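Local coordinates for protein chloramphenicol acetyltransferase (Aliivibrio fischeri, PDB 6PXA) that probably transfers the acetyl group of acetyl-CoA to chloramphenicol, and is captured here with taurocholic acid bound, at residues G28-Y33 against G74-I79; K70-K75 against A119-V124. All blocks are in the same frame, centred on the assembly; numbering follows the deposited sequence.

In the fold
Followed from the N terminus, the chain passes strand 25-27, turns at a corner into residues 28-33, and makes a long excursion before strand 71-73 comes to lie alongside strand 25-27, running in the same direction. Interaction 1 closes the loop of 40 residues between its two segments, strand 71-73 included, by laying 74-79 beside 28-33. Interaction 2 closes the next one, of 43 residues, by setting 119-124 against 70-75. The two closures follow one another rather than nest, and they share Gly-74 and Lys-75. Together they join three successive coils of a left-handed parallel beta helix: interaction 1 at a corner and in the sheet containing strands 32-34 and 78-80, interaction 2 in the neighbouring sheet containing strands 71-73 and 122-124.

Interaction 1 of 2, residues G28-Y33 against G74-I79; sequences GDYSYY and GKFCSI. With TCH (taurocholic acid), chain M.
Tyr-32 lies between Ser-78 of the next coil and the bound taurocholic acid. Its CG sits between the backbone N and the carbonyl carbon (chi1 71°), which stands the ring up beside the ligand. From the root outward, CB is 4.2 Å from the taurocholate O24, and CD1 lies 3.7 Å from the Cys-77 O. Further along, CE1 comes within 3.2 Å of Ser-78 OG, while CE2 is 3.2 Å from C22 of taurocholic acid, which covers one ring face. Ile-79 N lies over the opposite face, and at the tip OH lies near Ser-78 OG, a weak and unsettled hydrogen bond at best.

This is the coil-on-coil stacking of a left-handed parallel beta helix, the fold of the hexapeptide-repeat transferases. Parallel bridges pair Tyr-32 with Ser-78 and Tyr-33 with Ile-79; the latter pair faces inward, Ile-79 meeting Ile-73.

At the corner, a type II turn from Gly-28 to Ser-31 rests on the turn of the following coil. Ser-31 OG, anti to its carbonyl carbon, dips into that backbone and is held twice: it donates to Gly-74 O at 2.7 Å and accepts from Cys-77 N at 3.0 Å in a fairly straight bond (163°). Beside it, Phe-76 N bonds to Asp-29 O. From the two turns the rings of Tyr-30 and Phe-76 project side by side, pointing the same way, with planes only 6° apart, but they are slid so far, with centroids 5.2 Å apart, that they barely overlap. A second subunit meets both: its Phe-108 packs on Tyr-30 and its Phe-101 meets Phe-76 edge-to-face. The sulfonate oxygen O2S of taurocholic acid lies at the Tyr-30 ring edge, 3.5 Å from CD1.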
loop_
_atom_site.group_PDB
_atom_site.type_symbol
_atom_site.label_atom_id
_atom_site.label_comp_id
_atom_site.label_asym_id
_atom_site.label_seq_id
_atom_site.Cartn_x
_atom_site.Cartn_y
_atom_site.Cartn_z
ATOM N N GLY B 28 -17.615 16.499 -10.137
ATOM C CA GLY B 28 -17.810 17.902 -10.447
ATOM C C GLY B 28 -16.667 18.531 -11.247
ATOM O O GLY B 28 -15.613 17.931 -11.508
ATOM N N ASP B 29 -16.889 19.797 -11.613
ATOM C CA ASP B 29 -16.011 20.481 -12.555
ATOM C C ASP B 29 -14.564 20.512 -12.076
ATOM O O ASP B 29 -14.289 20.676 -10.881
ATOM C CB ASP B 29 -16.467 21.919 -12.776
ATOM C CG ASP B 29 -17.880 22.025 -13.300
ATOM O OD1 ASP B 29 -18.337 21.123 -14.013
ATOM O OD2 ASP B 29 -18.515 23.044 -13.011
ATOM N N TYR B 30 -13.647 20.366 -13.041
ATOM C CA TYR B 30 -12.198 20.570 -12.921
ATOM C C TYR B 30 -11.482 19.460 -12.159
ATOM O O TYR B 30 -10.288 19.254 -12.368
ATOM C CB TYR B 30 -11.914 21.953 -12.315
ATOM C CG TYR B 30 -12.392 23.070 -13.245
ATOM C CD1 TYR B 30 -11.687 23.378 -14.397
ATOM C CD2 TYR B 30 -13.555 23.774 -12.985
ATOM C CE1 TYR B 30 -12.111 24.359 -15.260
ATOM C CE2 TYR B 30 -14.001 24.777 -13.848
ATOM C CZ TYR B 30 -13.272 25.062 -14.986
ATOM O OH TYR B 30 -13.699 26.048 -15.855
ATOM N N SER B 31 -12.185 18.702 -11.323
ATOM C CA SER B 31 -11.543 17.585 -10.638
ATOM C C SER B 31 -10.858 16.658 -11.635
ATOM O O SER B 31 -11.405 16.352 -12.703
ATOM C CB SER B 31 -12.586 16.826 -9.821
ATOM O OG SER B 31 -13.193 17.727 -8.931
ATOM N N TYR B 32 -9.642 16.217 -11.281
ATOM C CA TYR B 32 -8.792 15.464 -12.189
ATOM C C TYR B 32 -8.130 14.300 -11.464
ATOM O O TYR B 32 -7.924 14.325 -10.247
ATOM C CB TYR B 32 -7.680 16.350 -12.796
ATOM C CG TYR B 32 -6.593 16.749 -11.798
ATOM C CD1 TYR B 32 -6.701 17.920 -11.048
ATOM C CD2 TYR B 32 -5.464 15.957 -11.604
ATOM C CE1 TYR B 32 -5.727 18.280 -10.137
ATOM C CE2 TYR B 32 -4.484 16.310 -10.685
ATOM C CZ TYR B 32 -4.613 17.476 -9.968
ATOM O OH TYR B 32 -3.647 17.853 -9.058
ATOM N N TYR B 33 -7.725 13.305 -12.249
ATOM C CA TYR B 33 -6.925 12.180 -11.775
ATOM C C TYR B 33 -5.595 12.199 -12.517
ATOM O O TYR B 33 -5.572 12.188 -13.753
ATOM C CB TYR B 33 -7.667 10.855 -12.012
ATOM C CG TYR B 33 -6.897 9.580 -11.683
ATOM C CD1 TYR B 33 -6.365 9.373 -10.418
ATOM C CD2 TYR B 33 -6.731 8.571 -12.631
ATOM C CE1 TYR B 33 -5.668 8.193 -10.097
ATOM C CE2 TYR B 33 -6.023 7.384 -12.313
ATOM C CZ TYR B 33 -5.497 7.217 -11.035
ATOM O OH TYR B 33 -4.791 6.070 -10.674
ATOM N N GLY B 74 -16.650 16.177 -5.595
ATOM C CA GLY B 74 -16.967 17.573 -5.769
ATOM C C GLY B 74 -16.149 18.208 -6.867
ATOM O O GLY B 74 -15.636 17.546 -7.772
ATOM N N LYS B 75 -16.085 19.534 -6.807
ATOM C CA LYS B 75 -15.339 20.344 -7.750
ATOM C C LYS B 75 -13.938 20.611 -7.221
ATOM O O LYS B 75 -13.709 20.645 -6.007
ATOM C CB LYS B 75 -16.046 21.675 -7.985
ATOM C CG LYS B 75 -17.479 21.541 -8.478
ATOM C CD LYS B 75 -18.190 22.878 -8.391
ATOM C CE LYS B 75 -19.607 22.797 -8.867
ATOM N NZ LYS B 75 -20.251 24.158 -8.834
ATOM N N PHE B 76 -13.003 20.811 -8.147
ATOM C CA PHE B 76 -11.676 21.306 -7.808
ATOM C C PHE B 76 -10.907 20.326 -6.931
ATOM O O PHE B 76 -10.127 20.734 -6.060
ATOM C CB PHE B 76 -11.780 22.667 -7.132
ATOM C CG PHE B 76 -12.244 23.758 -8.058
ATOM C CD1 PHE B 76 -11.472 24.139 -9.130
ATOM C CD2 PHE B 76 -13.468 24.384 -7.873
ATOM C CE1 PHE B 76 -11.896 25.149 -9.998
ATOM C CE2 PHE B 76 -13.890 25.402 -8.737
ATOM C CZ PHE B 76 -13.105 25.772 -9.797
ATOM N N CYS B 77 -11.134 19.034 -7.140
ATOM C CA CYS B 77 -10.450 18.006 -6.378
ATOM C C CYS B 77 -9.229 17.523 -7.141
ATOM O O CYS B 77 -9.225 17.458 -8.373
ATOM C CB CYS B 77 -11.370 16.819 -6.072
ATOM S SG CYS B 77 -12.619 17.211 -4.859
ATOM N N SER B 78 -8.192 17.202 -6.391
ATOM C CA SER B 78 -6.919 16.731 -6.937
ATOM C C SER B 78 -6.737 15.312 -6.445
ATOM O O SER B 78 -6.579 15.094 -5.241
ATOM C CB SER B 78 -5.747 17.610 -6.491
ATOM O OG SER B 78 -5.903 18.933 -6.987
ATOM N N ILE B 79 -6.782 14.350 -7.362
ATOM C CA ILE B 79 -6.698 12.933 -7.012
ATOM C C ILE B 79 -5.390 12.367 -7.566
ATOM O O ILE B 79 -5.221 12.237 -8.787
ATOM C CB ILE B 79 -7.916 12.146 -7.516
ATOM C CG1 ILE B 79 -9.201 12.736 -6.909
ATOM C CG2 ILE B 79 -7.751 10.674 -7.148
ATOM C CD1 ILE B 79 -10.448 11.921 -7.220
HETATM C C1 TCH M . 6.426 19.277 -12.452
HETATM C C2 TCH M . 6.452 20.173 -13.743
HETATM C C3 TCH M . 6.614 21.674 -13.366
HETATM O O3 TCH M . 6.495 22.439 -14.503
HETATM C C4 TCH M . 5.560 22.164 -12.299
HETATM C C5 TCH M . 5.468 21.238 -11.060
HETATM C C6 TCH M . 4.356 21.707 -10.080
HETATM C C7 TCH M . 2.890 21.330 -10.551
HETATM O O7 TCH M . 2.527 22.142 -11.615
HETATM C C8 TCH M . 2.786 19.842 -10.960
HETATM C C9 TCH M . 3.903 19.486 -12.025
HETATM C C10 TCH M . 5.321 19.731 -11.466
HETATM C C11 TCH M . 3.686 18.040 -12.516
HETATM C C12 TCH M . 2.349 17.732 -12.965
HETATM O O12 TCH M . 2.048 18.350 -14.188
HETATM C C13 TCH M . 1.200 18.257 -11.923
HETATM C C14 TCH M . 1.396 19.565 -11.629
HETATM C C15 TCH M . 0.215 19.900 -10.593
HETATM C C16 TCH M . -0.913 19.173 -11.146
HETATM C C17 TCH M . -0.369 18.358 -12.334
HETATM C C18 TCH M . 1.300 17.379 -10.665
HETATM C C19 TCH M . 5.511 18.901 -10.187
HETATM O O1S TCH M . -6.897 22.723 -16.472
HETATM C C20 TCH M . -1.119 17.117 -12.478
HETATM C C21 TCH M . -0.652 16.196 -13.640
HETATM C C22 TCH M . -2.530 17.598 -12.892
HETATM C C23 TCH M . -2.563 18.181 -14.299
HETATM C C24 TCH M . -3.966 18.673 -14.623
HETATM N N24 TCH M . -4.386 19.971 -14.158
HETATM O O24 TCH M . -4.705 17.996 -15.235
HETATM C C25 TCH M . -5.715 20.467 -14.465
HETATM C C26 TCH M . -5.759 21.904 -13.980
HETATM S S26 TCH M . -7.082 22.804 -14.833
HETATM O O2S TCH M . -8.478 22.026 -14.426
HETATM O O3S TCH M . -7.018 24.359 -14.286
#

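Interaction 2 of 2, residues K70-K75 against A119-V124; sequences KLRIGK and AGDTIV
Arg-72 and Asp-121 form a salt bridge in which the side chains cross at a slant and the guanidinium and carboxylate planes stand 87° apart. They belong to adjacent coils of the left-handed parallel beta helix, in which strands 71-73 and 122-124 run side by side in the same direction. The arginine grips side-on, but with both nitrogens on one oxygen: NE is 2.8 Å and NH1 2.9 Å from Asp-121 OD2. That oxygen lies in the guanidinium plane, but the nitrogens meet it on its anti side from somewhat out of the carboxylate plane. A bend at chi3 (-127°) turns the arginine tip back toward the next strand, where Ile-123, lying alongside and pointing the same way, sets its CD1 3.6 Å above the guanidinium plane, offset toward the rim. Glu-26 of the preceding coil also touches Arg-72.

The other carboxylate oxygen has a different task. Lys-70 N donates to Asp-121 OD1 at 2.9 Å, approaching from above the carboxylate plane, so the aspartate holds the main chain just ahead of the strand as well as the arginine within it.

On the inward face Ile-73 and Val-124 lie side by side and point the same way, with 4.2 Å between Ile-73 CG1 and Val-124 CB. Phe-85 from strand 84-86 packs against Leu-71 and Val-124. Backbone bonds alternate along the pair, Arg-72 contributing both N and O, until Gly-74 N reaches Val-124 O in a weak, bent bond of 2.8 Å.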
loop_
_atom_site.group_PDB
_atom_site.type_symbol
_atom_site.label_atom_id
_atom_site.label_comp_id
_atom_site.label_asym_id
_atom_site.label_seq_id
_atom_site.Cartn_x
_atom_site.Cartn_y
_atom_site.Cartn_z
ATOM N N LYS B 70 -23.171 4.944 -4.234
ATOM C CA LYS B 70 -22.651 5.792 -5.290
ATOM C C LYS B 70 -21.395 6.510 -4.800
ATOM O O LYS B 70 -21.179 6.689 -3.597
ATOM C CB LYS B 70 -23.710 6.794 -5.759
ATOM C CG LYS B 70 -24.840 6.153 -6.600
ATOM C CD LYS B 70 -25.955 7.115 -6.929
ATOM C CE LYS B 70 -27.237 6.310 -7.251
ATOM N NZ LYS B 70 -28.452 7.156 -7.448
ATOM N N LEU B 71 -20.562 6.920 -5.754
ATOM C CA LEU B 71 -19.345 7.683 -5.484
ATOM C C LEU B 71 -19.554 9.102 -6.014
ATOM O O LEU B 71 -19.717 9.304 -7.219
ATOM C CB LEU B 71 -18.128 7.019 -6.134
ATOM C CG LEU B 71 -16.880 7.911 -6.181
ATOM C CD1 LEU B 71 -16.397 8.230 -4.775
ATOM C CD2 LEU B 71 -15.768 7.305 -7.030
ATOM N N ARG B 72 -19.558 10.087 -5.121
ATOM C CA ARG B 72 -19.799 11.470 -5.509
ATOM C C ARG B 72 -18.571 12.302 -5.156
ATOM O O ARG B 72 -18.131 12.308 -4.001
ATOM C CB ARG B 72 -21.054 12.021 -4.827
ATOM C CG ARG B 72 -22.253 11.107 -4.875
ATOM C CD ARG B 72 -23.502 11.901 -4.430
ATOM N NE ARG B 72 -24.244 11.259 -3.346
ATOM C CZ ARG B 72 -24.828 11.924 -2.342
ATOM N NH1 ARG B 72 -25.487 11.265 -1.396
ATOM N NH2 ARG B 72 -24.737 13.248 -2.266
ATOM N N ILE B 73 -18.020 12.994 -6.152
ATOM C CA ILE B 73 -16.812 13.798 -5.995
ATOM C C ILE B 73 -17.139 15.233 -6.394
ATOM O O ILE B 73 -17.864 15.473 -7.371
ATOM C CB ILE B 73 -15.652 13.231 -6.836
ATOM C CG1 ILE B 73 -15.226 11.861 -6.294
ATOM C CG2 ILE B 73 -14.482 14.187 -6.841
ATOM C CD1 ILE B 73 -14.328 11.055 -7.239
ATOM N N GLY B 74 -16.650 16.177 -5.595
ATOM C CA GLY B 74 -16.967 17.573 -5.769
ATOM C C GLY B 74 -16.149 18.208 -6.867
ATOM O O GLY B 74 -15.636 17.546 -7.772
ATOM N N LYS B 75 -16.085 19.534 -6.807
ATOM C CA LYS B 75 -15.339 20.344 -7.750
ATOM C C LYS B 75 -13.938 20.611 -7.221
ATOM O O LYS B 75 -13.709 20.645 -6.007
ATOM C CB LYS B 75 -16.046 21.675 -7.985
ATOM C CG LYS B 75 -17.479 21.541 -8.478
ATOM C CD LYS B 75 -18.190 22.878 -8.391
ATOM C CE LYS B 75 -19.607 22.797 -8.867
ATOM N NZ LYS B 75 -20.251 24.158 -8.834
ATOM N N ALA B 119 -23.245 0.492 2.423
ATOM C CA ALA B 119 -22.576 1.332 3.394
ATOM C C ALA B 119 -22.958 2.789 3.243
ATOM O O ALA B 119 -22.552 3.614 4.070
ATOM C CB ALA B 119 -21.055 1.187 3.260
ATOM N N GLY B 120 -23.745 3.119 2.225
ATOM C CA GLY B 120 -24.029 4.493 1.888
ATOM C C GLY B 120 -23.016 5.018 0.900
ATOM O O GLY B 120 -21.954 4.423 0.659
ATOM N N ASP B 121 -23.335 6.179 0.335
ATOM C CA ASP B 121 -22.477 6.781 -0.679
ATOM C C ASP B 121 -21.108 7.186 -0.121
ATOM O O ASP B 121 -20.968 7.573 1.043
ATOM C CB ASP B 121 -23.142 8.028 -1.269
ATOM C CG ASP B 121 -24.370 7.704 -2.131
ATOM O OD1 ASP B 121 -24.686 6.503 -2.370
ATOM O OD2 ASP B 121 -25.009 8.678 -2.606
ATOM N N THR B 122 -20.100 7.110 -0.980
ATOM C CA THR B 122 -18.800 7.728 -0.719
ATOM C C THR B 122 -18.843 9.136 -1.301
ATOM O O THR B 122 -19.084 9.310 -2.501
ATOM C CB THR B 122 -17.662 6.916 -1.322
ATOM O OG1 THR B 122 -17.627 5.637 -0.680
ATOM C CG2 THR B 122 -16.326 7.600 -1.073
ATOM N N ILE B 123 -18.671 10.136 -0.446
ATOM C CA ILE B 123 -18.764 11.527 -0.849
ATOM C C ILE B 123 -17.419 12.177 -0.592
ATOM O O ILE B 123 -16.921 12.145 0.539
ATOM C CB ILE B 123 -19.870 12.260 -0.085
ATOM C CG1 ILE B 123 -21.194 11.516 -0.246
ATOM C CG2 ILE B 123 -20.001 13.673 -0.611
ATOM C CD1 ILE B 123 -22.337 12.094 0.568
ATOM N N VAL B 124 -16.857 12.785 -1.631
ATOM C CA VAL B 124 -15.710 13.680 -1.509
ATOM C C VAL B 124 -16.184 15.096 -1.828
ATOM O O VAL B 124 -16.753 15.349 -2.901
ATOM C CB VAL B 124 -14.551 13.247 -2.416
ATOM C CG1 VAL B 124 -13.354 14.184 -2.215
ATOM C CG2 VAL B 124 -14.145 11.806 -2.098
#